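Local coordinates for protein putative hydrolase (Bacteroides ovatus, PDB 4HBS) that is probably a hydrolase, its substrate and reaction unknown, folded as a five-bladed beta-propeller of the wider beta-fructosidase group, at residues T133-P138 with M172-V177; Q154-W159 with R187-C192; V39-K44 with F344-G349. All coordinates share one frame; numbering follows the deposited sequence.

Contact 1 (T133-P138 with M172-V177); sequences THIRHP and MLWGAV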
loop_
_atom_site.group_PDB
_atom_site.type_symbol
_atom_site.label_atom_id
_atom_site.label_comp_id
_atom_site.label_asym_id
_atom_site.label_seq_id
_atom_site.Cartn_x
_atom_site.Cartn_y
_atom_site.Cartn_z
ATOM N N THR A 133 2.280 10.258 -15.386
ATOM C CA THR A 133 1.270 9.555 -14.575
ATOM C C THR A 133 0.702 8.329 -15.370
ATOM O O THR A 133 0.382 8.468 -16.558
ATOM C CB THR A 133 0.140 10.538 -14.206
ATOM O OG1 THR A 133 0.680 11.687 -13.551
ATOM C CG2 THR A 133 -0.934 9.902 -13.355
ATOM N N HIS A 134 0.609 7.140 -14.726
ATOM C CA HIS A 134 0.122 5.942 -15.401
ATOM C C HIS A 134 -1.352 6.095 -15.785
ATOM O O HIS A 134 -1.680 5.899 -16.957
ATOM C CB HIS A 134 0.347 4.666 -14.555
ATOM C CG HIS A 134 -0.542 3.518 -14.922
ATOM N ND1 HIS A 134 -0.297 2.748 -16.037
ATOM C CD2 HIS A 134 -1.649 3.051 -14.305
ATOM C CE1 HIS A 134 -1.250 1.833 -16.064
ATOM N NE2 HIS A 134 -2.092 1.983 -15.044
ATOM N N ILE A 135 -2.239 6.433 -14.809
ATOM C CA ILE A 135 -3.667 6.596 -15.074
ATOM C C ILE A 135 -4.069 7.991 -14.606
ATOM O O ILE A 135 -3.832 8.384 -13.460
ATOM C CB ILE A 135 -4.525 5.456 -14.468
ATOM C CG1 ILE A 135 -5.983 5.538 -14.965
ATOM C CG2 ILE A 135 -4.470 5.423 -12.959
ATOM C CD1 ILE A 135 -6.778 4.282 -14.776
ATOM N N ARG A 136 -4.648 8.745 -15.527
ATOM C CA ARG A 136 -5.018 10.137 -15.349
ATOM C C ARG A 136 -6.493 10.247 -15.013
ATOM O O ARG A 136 -7.293 9.490 -15.558
ATOM C CB ARG A 136 -4.703 10.899 -16.667
ATOM C CG ARG A 136 -3.760 12.035 -16.491
ATOM C CD ARG A 136 -3.111 12.495 -17.777
ATOM N NE ARG A 136 -4.030 13.216 -18.671
ATOM C CZ ARG A 136 -4.441 14.476 -18.519
ATOM N NH1 ARG A 136 -4.036 15.196 -17.482
ATOM N NH2 ARG A 136 -5.258 15.026 -19.409
ATOM N N HIS A 137 -6.873 11.212 -14.171
ATOM C CA HIS A 137 -8.277 11.403 -13.855
ATOM C C HIS A 137 -8.986 12.214 -14.972
ATOM O O HIS A 137 -8.529 13.309 -15.324
ATOM C CB HIS A 137 -8.473 12.103 -12.511
ATOM C CG HIS A 137 -9.870 11.950 -12.023
ATOM N ND1 HIS A 137 -10.898 12.686 -12.557
ATOM C CD2 HIS A 137 -10.376 11.069 -11.136
ATOM C CE1 HIS A 137 -11.997 12.246 -11.966
ATOM N NE2 HIS A 137 -11.727 11.275 -11.102
ATOM N N PRO A 138 -10.159 11.748 -15.460
ATOM C CA PRO A 138 -10.894 12.507 -16.489
ATOM C C PRO A 138 -11.140 13.987 -16.189
ATOM O O PRO A 138 -11.181 14.770 -17.130
ATOM C CB PRO A 138 -12.227 11.780 -16.554
ATOM C CG PRO A 138 -11.931 10.409 -16.144
ATOM C CD PRO A 138 -10.840 10.478 -15.147
HETATM N N MSE A 172 -8.464 -3.764 -10.583
HETATM C CA MSE A 172 -7.909 -2.862 -9.582
HETATM C C MSE A 172 -8.774 -1.633 -9.371
HETATM O O MSE A 172 -9.336 -1.109 -10.336
HETATM C CB MSE A 172 -6.529 -2.417 -10.052
HETATM C CG MSE A 172 -5.944 -1.275 -9.220
HETATM SE SE MSE A 172 -4.103 -1.067 -9.487
HETATM C CE MSE A 172 -3.695 -0.443 -7.774
ATOM N N LEU A 173 -8.809 -1.122 -8.123
ATOM C CA LEU A 173 -9.499 0.122 -7.805
ATOM C C LEU A 173 -8.490 1.277 -7.731
ATOM O O LEU A 173 -7.438 1.151 -7.103
ATOM C CB LEU A 173 -10.258 0.055 -6.474
ATOM C CG LEU A 173 -11.305 -0.997 -6.290
ATOM C CD1 LEU A 173 -11.852 -0.931 -4.914
ATOM C CD2 LEU A 173 -12.445 -0.860 -7.280
ATOM N N TRP A 174 -8.836 2.399 -8.343
ATOM C CA TRP A 174 -8.061 3.621 -8.317
ATOM C C TRP A 174 -8.954 4.680 -7.636
ATOM O O TRP A 174 -10.068 4.920 -8.101
ATOM C CB TRP A 174 -7.681 4.031 -9.755
ATOM C CG TRP A 174 -6.584 3.227 -10.378
ATOM C CD1 TRP A 174 -6.710 2.312 -11.377
ATOM C CD2 TRP A 174 -5.182 3.314 -10.084
ATOM N NE1 TRP A 174 -5.473 1.812 -11.722
ATOM C CE2 TRP A 174 -4.518 2.393 -10.923
ATOM C CE3 TRP A 174 -4.421 4.071 -9.180
ATOM C CZ2 TRP A 174 -3.121 2.200 -10.874
ATOM C CZ3 TRP A 174 -3.040 3.902 -9.151
ATOM C CH2 TRP A 174 -2.410 2.943 -9.959
ATOM N N GLY A 175 -8.487 5.252 -6.530
ATOM C CA GLY A 175 -9.238 6.243 -5.770
ATOM C C GLY A 175 -9.074 7.642 -6.316
ATOM O O GLY A 175 -7.945 8.119 -6.416
ATOM N N ALA A 176 -10.201 8.308 -6.690
ATOM C CA ALA A 176 -10.200 9.670 -7.252
ATOM C C ALA A 176 -9.940 10.675 -6.159
ATOM O O ALA A 176 -10.668 10.668 -5.181
ATOM C CB ALA A 176 -11.529 9.961 -7.913
ATOM N N VAL A 177 -8.907 11.533 -6.297
ATOM C CA VAL A 177 -8.527 12.503 -5.255
ATOM C C VAL A 177 -8.584 13.937 -5.781
ATOM O O VAL A 177 -8.010 14.215 -6.827
ATOM C CB VAL A 177 -7.118 12.154 -4.747
ATOM C CG1 VAL A 177 -6.678 13.096 -3.632
ATOM C CG2 VAL A 177 -7.075 10.701 -4.286
#
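The indole of Trp174 is sandwiched: CG2 of Ile135 sits over the middle of one face, and the selenium of Met172, a selenomethionine, lies on the opposite face, displaced toward the rim. The methyl is 3.7 Å from the centroid of the five-membered ring and only 15° off its normal, a clear CH-pi contact. With CG1 of Ile135 anti to the backbone N (chi1 -171°), CG2 is left as the branch that drops onto the ring, while CD1 reaches its pyrrole side, 3.9 Å from Trp174 CD1. At the far end of the indole, His134 CD2 approaches Trp174 CZ2 at 3.8 Å, the two planes inclined by 42°. The ring nitrogens of both residues meet one group: His134 NE2 and Trp174 NE1 are each hydrogen-bonded to the hydroxyl of Tyr196.

The arrangement illustrates how a propeller blade is covered by chain that is not itself strand: Trp174 and Ala176 belong to strand 169-178, whereas 133-138 is an irregular segment lying along one side of that blade. Farther along, the imidazole of His137 carries CD of Pro138 on one face and meets the methyl of Ala176, its NE2 lying 3.5 Å from Ala176 CB. His137 ND1 accepts a hydrogen bond from the backbone N of Lys139, which limits the ring's rotation, and the rings of Tyr158 and Phe189 also adjoin it.

Contact 2 (Q154-W159 with R187-C192); sequences QDYLYW and RRFGTC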
loop_
_atom_site.group_PDB
_atom_site.type_symbol
_atom_site.label_atom_id
_atom_site.label_comp_id
_atom_site.label_asym_id
_atom_site.label_seq_id
_atom_site.Cartn_x
_atom_site.Cartn_y
_atom_site.Cartn_z
ATOM N N GLN A 154 -2.031 18.272 -10.901
ATOM C CA GLN A 154 -2.081 18.624 -9.486
ATOM C C GLN A 154 -3.493 18.824 -9.001
ATOM O O GLN A 154 -3.665 18.949 -7.793
ATOM C CB GLN A 154 -1.267 19.897 -9.215
ATOM C CG GLN A 154 0.144 19.876 -9.773
ATOM C CD GLN A 154 0.966 18.747 -9.242
ATOM O OE1 GLN A 154 1.272 17.798 -9.952
ATOM N NE2 GLN A 154 1.332 18.811 -7.974
ATOM N N ASP A 155 -4.504 18.791 -9.906
ATOM C CA ASP A 155 -5.902 19.064 -9.571
ATOM C C ASP A 155 -6.647 17.793 -9.206
ATOM O O ASP A 155 -7.024 17.627 -8.038
ATOM C CB ASP A 155 -6.636 19.823 -10.716
ATOM C CG ASP A 155 -6.424 19.341 -12.163
ATOM O OD1 ASP A 155 -5.563 18.442 -12.382
ATOM O OD2 ASP A 155 -7.117 19.861 -13.070
ATOM N N TYR A 156 -6.857 16.896 -10.188
ATOM C CA TYR A 156 -7.570 15.635 -9.997
ATOM C C TYR A 156 -6.624 14.495 -10.299
ATOM O O TYR A 156 -5.863 14.574 -11.266
ATOM C CB TYR A 156 -8.818 15.594 -10.890
ATOM C CG TYR A 156 -9.754 16.736 -10.572
ATOM C CD1 TYR A 156 -10.524 16.728 -9.417
ATOM C CD2 TYR A 156 -9.740 17.905 -11.330
ATOM C CE1 TYR A 156 -11.328 17.816 -9.071
ATOM C CE2 TYR A 156 -10.531 19.003 -10.990
ATOM C CZ TYR A 156 -11.330 18.953 -9.861
ATOM O OH TYR A 156 -12.143 20.013 -9.514
ATOM N N LEU A 157 -6.627 13.457 -9.474
ATOM C CA LEU A 157 -5.710 12.337 -9.697
ATOM C C LEU A 157 -6.263 11.036 -9.142
ATOM O O LEU A 157 -7.355 11.017 -8.574
ATOM C CB LEU A 157 -4.317 12.656 -9.065
ATOM C CG LEU A 157 -4.297 12.885 -7.552
ATOM C CD1 LEU A 157 -3.891 11.644 -6.807
ATOM C CD2 LEU A 157 -3.358 13.957 -7.198
ATOM N N TYR A 158 -5.504 9.943 -9.360
ATOM C CA TYR A 158 -5.830 8.605 -8.906
ATOM C C TYR A 158 -4.708 8.077 -8.038
ATOM O O TYR A 158 -3.539 8.248 -8.387
ATOM C CB TYR A 158 -6.034 7.654 -10.112
ATOM C CG TYR A 158 -7.413 7.707 -10.749
ATOM C CD1 TYR A 158 -8.566 7.515 -9.989
ATOM C CD2 TYR A 158 -7.562 7.865 -12.122
ATOM C CE1 TYR A 158 -9.835 7.549 -10.569
ATOM C CE2 TYR A 158 -8.826 7.889 -12.713
ATOM C CZ TYR A 158 -9.962 7.765 -11.927
ATOM O OH TYR A 158 -11.214 7.807 -12.488
ATOM N N TRP A 159 -5.049 7.415 -6.929
ATOM C CA TRP A 159 -4.064 6.752 -6.094
ATOM C C TRP A 159 -4.528 5.301 -5.901
ATOM O O TRP A 159 -5.723 5.009 -6.000
ATOM C CB TRP A 159 -3.831 7.502 -4.780
ATOM C CG TRP A 159 -2.879 8.668 -4.875
ATOM C CD1 TRP A 159 -1.869 8.848 -5.779
ATOM C CD2 TRP A 159 -2.848 9.803 -4.011
ATOM N NE1 TRP A 159 -1.204 10.020 -5.520
ATOM C CE2 TRP A 159 -1.770 10.618 -4.426
ATOM C CE3 TRP A 159 -3.581 10.181 -2.869
ATOM C CZ2 TRP A 159 -1.402 11.776 -3.731
ATOM C CZ3 TRP A 159 -3.261 11.367 -2.230
ATOM C CH2 TRP A 159 -2.184 12.148 -2.659
ATOM N N ARG A 187 -8.944 15.230 -0.927
ATOM C CA ARG A 187 -10.341 14.830 -0.737
ATOM C C ARG A 187 -10.734 13.666 -1.679
ATOM O O ARG A 187 -10.817 13.852 -2.901
ATOM C CB ARG A 187 -11.260 16.040 -0.967
ATOM C CG ARG A 187 -12.738 15.791 -0.742
ATOM C CD ARG A 187 -13.557 17.020 -1.073
ATOM N NE ARG A 187 -13.683 17.229 -2.521
ATOM C CZ ARG A 187 -14.528 16.579 -3.331
ATOM N NH1 ARG A 187 -15.348 15.646 -2.844
ATOM N NH2 ARG A 187 -14.556 16.852 -4.632
ATOM N N ARG A 188 -10.999 12.469 -1.099
ATOM C CA ARG A 188 -11.483 11.304 -1.861
ATOM C C ARG A 188 -12.869 11.617 -2.358
ATOM O O ARG A 188 -13.701 12.066 -1.565
ATOM C CB ARG A 188 -11.517 10.047 -0.968
ATOM C CG ARG A 188 -11.961 8.755 -1.651
ATOM C CD ARG A 188 -10.952 8.293 -2.675
ATOM N NE ARG A 188 -11.330 7.027 -3.298
ATOM C CZ ARG A 188 -11.030 5.812 -2.845
ATOM N NH1 ARG A 188 -10.326 5.665 -1.730
ATOM N NH2 ARG A 188 -11.435 4.733 -3.505
ATOM N N PHE A 189 -13.122 11.452 -3.658
ATOM C CA PHE A 189 -14.433 11.778 -4.221
ATOM C C PHE A 189 -14.972 10.743 -5.191
ATOM O O PHE A 189 -16.009 11.000 -5.796
ATOM C CB PHE A 189 -14.371 13.157 -4.910
ATOM C CG PHE A 189 -13.650 13.248 -6.236
ATOM C CD1 PHE A 189 -12.283 13.484 -6.287
ATOM C CD2 PHE A 189 -14.356 13.262 -7.428
ATOM C CE1 PHE A 189 -11.632 13.665 -7.515
ATOM C CE2 PHE A 189 -13.697 13.411 -8.652
ATOM C CZ PHE A 189 -12.340 13.605 -8.686
ATOM N N GLY A 190 -14.354 9.573 -5.287
ATOM C CA GLY A 190 -14.836 8.549 -6.201
ATOM C C GLY A 190 -13.836 7.448 -6.415
ATOM O O GLY A 190 -12.731 7.509 -5.873
ATOM N N THR A 191 -14.223 6.428 -7.204
ATOM C CA THR A 191 -13.368 5.279 -7.522
ATOM C C THR A 191 -13.505 4.914 -8.986
ATOM O O THR A 191 -14.559 5.132 -9.590
ATOM C CB THR A 191 -13.722 4.061 -6.642
ATOM O OG1 THR A 191 -13.605 4.423 -5.265
ATOM C CG2 THR A 191 -12.846 2.845 -6.933
ATOM N N CYS A 192 -12.434 4.335 -9.546
ATOM C CA CYS A 192 -12.403 3.838 -10.907
ATOM C C CYS A 192 -12.078 2.384 -10.861
ATOM O O CYS A 192 -11.182 2.023 -10.113
ATOM C CB CYS A 192 -11.372 4.602 -11.720
ATOM S SG CYS A 192 -10.867 3.769 -13.249
#
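An antiparallel blade of the beta-propeller brings Tyr156 and Tyr158 of one strand against Phe189 and Cys192 of the next strand but one. Strand 169-178 runs between the two, and all contact across it is made by side chains. Tyr156 and Phe189 form an aromatic pair with centroids 5.7 Å apart and planes at 73°; Phe189 CZ comes within 3.7 Å of Tyr156 CD1. The phenylalanine CG lies between its own backbone N and carbonyl carbon (chi1 74°), which swings the ring toward the tyrosine, and the carbonyl oxygen of Arg187 lies at the ring's edge.

The second meeting is a Cys sulfur-aromatic contact. Cys192 SG is 4.9 Å from the centroid of the Tyr158 ring, on an oblique line, while the methylene does the closer touching, with Cys192 CB 3.5 Å from Tyr158 CZ. The tyrosine hydroxyl is hydrogen-bonded to Asp215, which fixes the outer end of the ring.

Arg188 reaches forward along its own strand. Its NE gives a straight bond of 3.0 Å to Gly190 O, which lies in the guanidinium plane although the donor stands above the carbonyl plane, and its NH2 bonds Thr191 OG1 at 2.8 Å; NH1 makes a salt bridge with Asp226. Three partners thus fix the orientation of the guanidinium, Gly190 O in its plane and Thr191 OG1 tilted from it.

Within the sheet, Phe189 lies on Ala176 and Asp178 of the intervening strand 169-178, and Cys192 meets Asp215 of strand 210-218.

Contact 3 (V39-K44 with F344-G349); sequences VYKDLK and FLDKIG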
loop_
_atom_site.group_PDB
_atom_site.type_symbol
_atom_site.label_atom_id
_atom_site.label_comp_id
_atom_site.label_asym_id
_atom_site.label_seq_id
_atom_site.Cartn_x
_atom_site.Cartn_y
_atom_site.Cartn_z
ATOM N N VAL A 39 11.411 -9.320 14.894
ATOM C CA VAL A 39 11.264 -8.281 13.872
ATOM C C VAL A 39 12.610 -8.074 13.206
ATOM O O VAL A 39 13.633 -8.010 13.894
ATOM C CB VAL A 39 10.749 -6.959 14.484
ATOM C CG1 VAL A 39 10.548 -5.903 13.406
ATOM C CG2 VAL A 39 9.460 -7.171 15.261
ATOM N N TYR A 40 12.606 -7.931 11.874
ATOM C CA TYR A 40 13.818 -7.748 11.090
ATOM C C TYR A 40 13.684 -6.641 10.107
ATOM O O TYR A 40 12.595 -6.437 9.579
ATOM C CB TYR A 40 14.110 -9.007 10.268
ATOM C CG TYR A 40 14.398 -10.249 11.062
ATOM C CD1 TYR A 40 13.366 -11.047 11.539
ATOM C CD2 TYR A 40 15.701 -10.695 11.245
ATOM C CE1 TYR A 40 13.626 -12.204 12.275
ATOM C CE2 TYR A 40 15.976 -11.865 11.956
ATOM C CZ TYR A 40 14.934 -12.620 12.465
ATOM O OH TYR A 40 15.190 -13.761 13.181
ATOM N N LYS A 41 14.807 -5.999 9.765
ATOM C CA LYS A 41 14.869 -5.040 8.676
ATOM C C LYS A 41 15.197 -5.861 7.428
ATOM O O LYS A 41 16.213 -6.554 7.450
ATOM C CB LYS A 41 15.981 -3.995 8.912
ATOM C CG LYS A 41 15.778 -3.049 10.056
ATOM C CD LYS A 41 17.052 -2.209 10.287
ATOM C CE LYS A 41 16.795 -0.933 11.070
ATOM N NZ LYS A 41 17.831 -0.692 12.120
ATOM N N ASP A 42 14.384 -5.828 6.367
ATOM C CA ASP A 42 14.735 -6.568 5.140
ATOM C C ASP A 42 15.708 -5.680 4.326
ATOM O O ASP A 42 15.268 -4.757 3.636
ATOM C CB ASP A 42 13.475 -6.966 4.325
ATOM C CG ASP A 42 13.741 -7.942 3.192
ATOM O OD1 ASP A 42 14.846 -7.903 2.622
ATOM O OD2 ASP A 42 12.838 -8.745 2.879
ATOM N N LEU A 43 17.037 -5.942 4.435
ATOM C CA LEU A 43 18.037 -5.121 3.751
ATOM C C LEU A 43 18.089 -5.442 2.265
ATOM O O LEU A 43 18.495 -4.575 1.489
ATOM C CB LEU A 43 19.420 -5.264 4.376
ATOM C CG LEU A 43 19.528 -5.076 5.906
ATOM C CD1 LEU A 43 20.968 -5.128 6.335
ATOM C CD2 LEU A 43 18.893 -3.771 6.369
ATOM N N LYS A 44 17.657 -6.668 1.857
ATOM C CA LYS A 44 17.606 -7.074 0.438
ATOM C C LYS A 44 16.601 -6.210 -0.305
ATOM O O LYS A 44 16.900 -5.724 -1.396
ATOM C CB LYS A 44 17.197 -8.559 0.320
ATOM C CG LYS A 44 17.395 -9.201 -1.038
ATOM C CD LYS A 44 16.890 -10.651 -1.021
ATOM C CE LYS A 44 17.908 -11.648 -1.507
ATOM N NZ LYS A 44 17.979 -11.725 -2.995
ATOM N N PHE A 344 14.466 6.840 13.475
ATOM C CA PHE A 344 15.508 7.291 12.541
ATOM C C PHE A 344 15.643 6.368 11.331
ATOM O O PHE A 344 15.530 5.149 11.480
ATOM C CB PHE A 344 16.838 7.299 13.273
ATOM C CG PHE A 344 16.833 8.161 14.493
ATOM C CD1 PHE A 344 17.140 9.509 14.409
ATOM C CD2 PHE A 344 16.494 7.635 15.733
ATOM C CE1 PHE A 344 17.167 10.307 15.553
ATOM C CE2 PHE A 344 16.481 8.441 16.872
ATOM C CZ PHE A 344 16.828 9.771 16.777
ATOM N N LEU A 345 15.922 6.945 10.142
ATOM C CA LEU A 345 16.113 6.175 8.903
ATOM C C LEU A 345 17.583 5.862 8.673
ATOM O O LEU A 345 18.428 6.695 8.972
ATOM C CB LEU A 345 15.589 6.959 7.695
ATOM C CG LEU A 345 14.163 7.427 7.758
ATOM C CD1 LEU A 345 13.829 8.264 6.556
ATOM C CD2 LEU A 345 13.207 6.265 7.892
ATOM N N ASP A 346 17.891 4.665 8.118
ATOM C CA ASP A 346 19.271 4.263 7.776
ATOM C C ASP A 346 19.589 4.978 6.465
ATOM O O ASP A 346 19.306 4.486 5.376
ATOM C CB ASP A 346 19.400 2.728 7.693
ATOM C CG ASP A 346 19.167 2.010 9.036
ATOM O OD1 ASP A 346 19.195 2.699 10.110
ATOM O OD2 ASP A 346 18.993 0.760 9.022
ATOM N N LYS A 347 20.099 6.195 6.615
ATOM C CA LYS A 347 20.301 7.195 5.589
ATOM C C LYS A 347 21.600 7.966 5.703
ATOM O O LYS A 347 22.051 8.211 6.823
ATOM C CB LYS A 347 19.227 8.258 5.857
ATOM C CG LYS A 347 18.125 8.338 4.892
ATOM C CD LYS A 347 17.202 9.516 5.181
ATOM C CE LYS A 347 17.880 10.852 5.330
ATOM N NZ LYS A 347 18.563 11.359 4.126
ATOM N N ILE A 348 22.069 8.548 4.591
ATOM C CA ILE A 348 23.146 9.529 4.633
ATOM C C ILE A 348 22.463 10.847 5.118
ATOM O O ILE A 348 21.302 11.079 4.802
ATOM C CB ILE A 348 23.835 9.682 3.241
ATOM C CG1 ILE A 348 24.676 8.458 2.915
ATOM C CG2 ILE A 348 24.693 10.952 3.180
ATOM C CD1 ILE A 348 24.952 8.275 1.442
ATOM N N GLY A 349 23.164 11.672 5.880
ATOM C CA GLY A 349 22.616 12.944 6.348
ATOM C C GLY A 349 21.658 12.830 7.518
ATOM O O GLY A 349 21.884 12.023 8.436
HETATM O O HOH W 1 20.631 0.239 11.997
#
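The ammonium nitrogen of Lys41 is where this surface contact gathers. It faces the carboxylate of Asp346 in a long salt bridge, NZ to OD2 at 3.6 Å, and donates a hydrogen bond to water 1, with Lys41 NZ 3.0 Å from the water oxygen. The same water gives a weak bond to Asp346 OD1, at 3.4 Å, and so spans the ion pair; Glu25 adds a further long, weak ionic partner to the lysine. The two side chains come from opposite directions. The extended chi2 and chi3 of Lys41 carry CE alongside the carboxylate, CE 3.4 Å from Asp346 OD2, and the bend at chi4 (136°) then sets NZ. Were Lys41 replaced by an alanine, the Asp346 carboxylate would probably lose its opposite charge across the contact, and water 1 its stronger tether.

The two sides are built differently. On the strand side, Asp42 is the N-cap of helix 43-48, its OD1 accepting from the backbone N of Tyr45 and its OD2 paired with Arg401. On the loop side, Lys347 curls forward so that its NZ bonds Ile348 O at 2.8 Å, nearly along the C=O axis, while it also reaches Gly390 O and makes a cation-pi contact with Phe394.

Asp346 stands at the centre of an inverse gamma turn in the loop linking strands 333-340 and 356-361. The contact therefore ties this link between successive sheets to strand 38-42, an N-terminal strand paired with the C-terminal strand 399-403, the kind of closure by which propellers join the two ends of their chain.

How the contacts relate
Read from the N terminus, the chain first lays down 39-44, whose partner 344-349 comes some 300 residues later, so contact 3 closes a loop that takes in most of the chain. Within that span lie contacts 1 and 2, which cross: 133-138 and 154-159 come first, and their partners 172-177 and 187-192 follow in the same order. These two are interlocked in one blade, their centres 6 Å apart, joined by probable backbone bonds such as Ala176 N to Gly190 O at 2.8 Å. Contact 3 lies on the opposite side of the chain's centre, about 31 Å from contact 1 between centres, and ties the closing sheet to an inter-blade loop.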